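Local structure of cysteine hydrolase (Vibrio cholerae, 6V98) at residues S114-R119 against A178-F183. The protein is a type VI secretion system effector, probably a cysteine hydrolase related to the papain-like peptidases and probably delivered into competing bacteria. Numbering follows the deposited sequence.
Sequences SGVVLR and AYIEQF. With CA (calcium ion), chain B.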
loop_
_atom_site.group_PDB
_atom_site.type_symbol
_atom_site.label_atom_id
_atom_site.label_comp_id
_atom_site.label_asym_id
_atom_site.label_seq_id
_atom_site.Cartn_x
_atom_site.Cartn_y
_atom_site.Cartn_z
ATOM N N SER A 114 -2.095 -7.478 6.571
ATOM C CA SER A 114 -0.777 -7.454 7.195
ATOM C C SER A 114 -0.048 -6.221 6.682
ATOM O O SER A 114 0.054 -6.039 5.471
ATOM C CB SER A 114 0.027 -8.713 6.847
ATOM O OG SER A 114 -0.597 -9.895 7.316
ATOM N N GLY A 115 0.462 -5.373 7.590
ATOM C CA GLY A 115 1.112 -4.148 7.169
ATOM C C GLY A 115 2.349 -3.834 7.992
ATOM O O GLY A 115 2.664 -4.514 8.971
ATOM N N VAL A 116 3.063 -2.803 7.550
ATOM C CA VAL A 116 4.116 -2.171 8.336
ATOM C C VAL A 116 3.839 -0.680 8.352
ATOM O O VAL A 116 3.226 -0.137 7.427
ATOM C CB VAL A 116 5.538 -2.449 7.785
ATOM C CG1 VAL A 116 5.867 -3.925 7.910
ATOM C CG2 VAL A 116 5.673 -1.960 6.322
ATOM N N VAL A 117 4.311 -0.008 9.397
ATOM C CA VAL A 117 4.112 1.427 9.547
ATOM C C VAL A 117 5.474 2.094 9.460
ATOM O O VAL A 117 6.328 1.903 10.333
ATOM C CB VAL A 117 3.404 1.771 10.863
ATOM C CG1 VAL A 117 3.186 3.257 10.956
ATOM C CG2 VAL A 117 2.065 1.010 10.961
ATOM N N LEU A 118 5.675 2.890 8.414
ATOM C CA LEU A 118 6.941 3.555 8.149
ATOM C C LEU A 118 6.764 5.048 8.353
ATOM O O LEU A 118 5.695 5.596 8.080
ATOM C CB LEU A 118 7.404 3.295 6.711
ATOM C CG LEU A 118 7.330 1.857 6.220
ATOM C CD1 LEU A 118 7.700 1.799 4.764
ATOM C CD2 LEU A 118 8.230 0.963 7.072
ATOM N N ARG A 119 7.823 5.709 8.808
ATOM C CA ARG A 119 7.743 7.122 9.155
ATOM C C ARG A 119 8.876 7.912 8.514
ATOM O O ARG A 119 10.014 7.442 8.438
ATOM C CB ARG A 119 7.789 7.319 10.683
ATOM C CG ARG A 119 6.678 6.597 11.446
ATOM C CD ARG A 119 5.282 7.110 11.098
ATOM N NE ARG A 119 5.066 8.515 11.448
ATOM C CZ ARG A 119 4.838 8.956 12.686
ATOM N NH1 ARG A 119 4.813 8.111 13.706
ATOM N NH2 ARG A 119 4.639 10.247 12.908
ATOM N N ALA A 178 4.662 -13.441 1.466
ATOM C CA ALA A 178 5.972 -13.750 2.024
ATOM C C ALA A 178 6.756 -12.480 2.304
ATOM O O ALA A 178 7.398 -12.352 3.357
ATOM C CB ALA A 178 6.746 -14.668 1.073
ATOM N N TYR A 179 6.713 -11.524 1.373
ATOM C CA TYR A 179 7.534 -10.327 1.514
ATOM C C TYR A 179 7.117 -9.503 2.725
ATOM O O TYR A 179 7.977 -8.982 3.455
ATOM C CB TYR A 179 7.470 -9.471 0.241
ATOM C CG TYR A 179 8.289 -8.209 0.384
ATOM C CD1 TYR A 179 9.662 -8.220 0.136
ATOM C CD2 TYR A 179 7.702 -7.016 0.785
ATOM C CE1 TYR A 179 10.438 -7.074 0.295
ATOM C CE2 TYR A 179 8.478 -5.849 0.951
ATOM C CZ TYR A 179 9.843 -5.899 0.696
ATOM O OH TYR A 179 10.625 -4.777 0.847
ATOM N N ILE A 180 5.809 -9.335 2.939
ATOM C CA ILE A 180 5.382 -8.466 4.032
ATOM C C ILE A 180 5.851 -9.028 5.360
ATOM O O ILE A 180 6.231 -8.271 6.257
ATOM C CB ILE A 180 3.853 -8.238 4.013
ATOM C CG1 ILE A 180 3.480 -7.045 4.906
ATOM C CG2 ILE A 180 3.074 -9.495 4.398
ATOM C CD1 ILE A 180 3.983 -5.720 4.396
ATOM N N GLU A 181 5.889 -10.354 5.492
ATOM C CA GLU A 181 6.362 -10.945 6.736
ATOM C C GLU A 181 7.851 -10.690 6.928
ATOM O O GLU A 181 8.297 -10.405 8.043
ATOM C CB GLU A 181 6.049 -12.437 6.757
ATOM C CG GLU A 181 4.560 -12.746 6.890
ATOM C CD GLU A 181 3.963 -12.246 8.201
ATOM O OE1 GLU A 181 4.620 -12.385 9.253
ATOM O OE2 GLU A 181 2.832 -11.708 8.168
ATOM N N GLN A 182 8.632 -10.768 5.847
ATOM C CA GLN A 182 10.030 -10.352 5.912
ATOM C C GLN A 182 10.151 -8.882 6.299
ATOM O O GLN A 182 10.987 -8.520 7.139
ATOM C CB GLN A 182 10.713 -10.605 4.565
ATOM C CG GLN A 182 11.199 -12.028 4.367
ATOM C CD GLN A 182 12.019 -12.535 5.543
ATOM O OE1 GLN A 182 11.579 -13.410 6.290
ATOM N NE2 GLN A 182 13.210 -11.975 5.720
ATOM N N PHE A 183 9.330 -8.021 5.690
ATOM C CA PHE A 183 9.398 -6.588 5.970
ATOM C C PHE A 183 9.088 -6.315 7.437
ATOM O O PHE A 183 9.706 -5.445 8.067
ATOM C CB PHE A 183 8.418 -5.845 5.056
ATOM C CG PHE A 183 8.780 -4.396 4.780
ATOM C CD1 PHE A 183 9.807 -3.766 5.459
ATOM C CD2 PHE A 183 8.066 -3.664 3.833
ATOM C CE1 PHE A 183 10.121 -2.437 5.199
ATOM C CE2 PHE A 183 8.388 -2.332 3.565
ATOM C CZ PHE A 183 9.400 -1.725 4.259
HETATM CA CA CA B . 2.745 -11.056 10.474
HETATM O O HOH W 1 0.901 -11.988 6.465
HETATM O O HOH W 2 0.872 -9.857 9.709
HETATM O O HOH W 3 4.531 -11.699 12.353
HETATM O O HOH W 4 0.959 -12.434 11.568
HETATM O O HOH W 5 2.259 -9.359 12.323
#
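E181 OE2 is gripped twice: it binds the calcium ion at 2.4 Å and accepts a hydrogen bond from a water at 2.6 Å. E181 OE1 also reaches the calcium ion, so the carboxylate is bidentate; its chain bends at chi2, so that the carboxylate comes nearer the strand although CB points away from it. S114 OG lies 4.0 Å from E181 OE2, too far for a direct bond, and the link is made by water: one bridges S114 OG to OE2, and a second, 2.8 Å from S114 OG, is itself a calcium ligand. S114 is therefore a second-shell residue, while Q184 supplies a further protein ligand. I180 has CG1 anti to the backbone N (chi1 -165°), which lays CG1 3.6 Å from S114 O, with CG2 against S114 CB. Farther along, V116 CG2 sits over one face of the F183 ring, 4.0 Å from its centroid and 19° off the normal, a CH-pi contact; Y179 OH lies over the opposite face. L118 CD1 meets F183 CZ obliquely at 3.9 Å. The axes of 114-119 and 178-183 approach to 8.2 Å at 38°: helix 176-184 packs across one face of the seven-stranded antiparallel sheet, with a calcium site at the S114-E181 end.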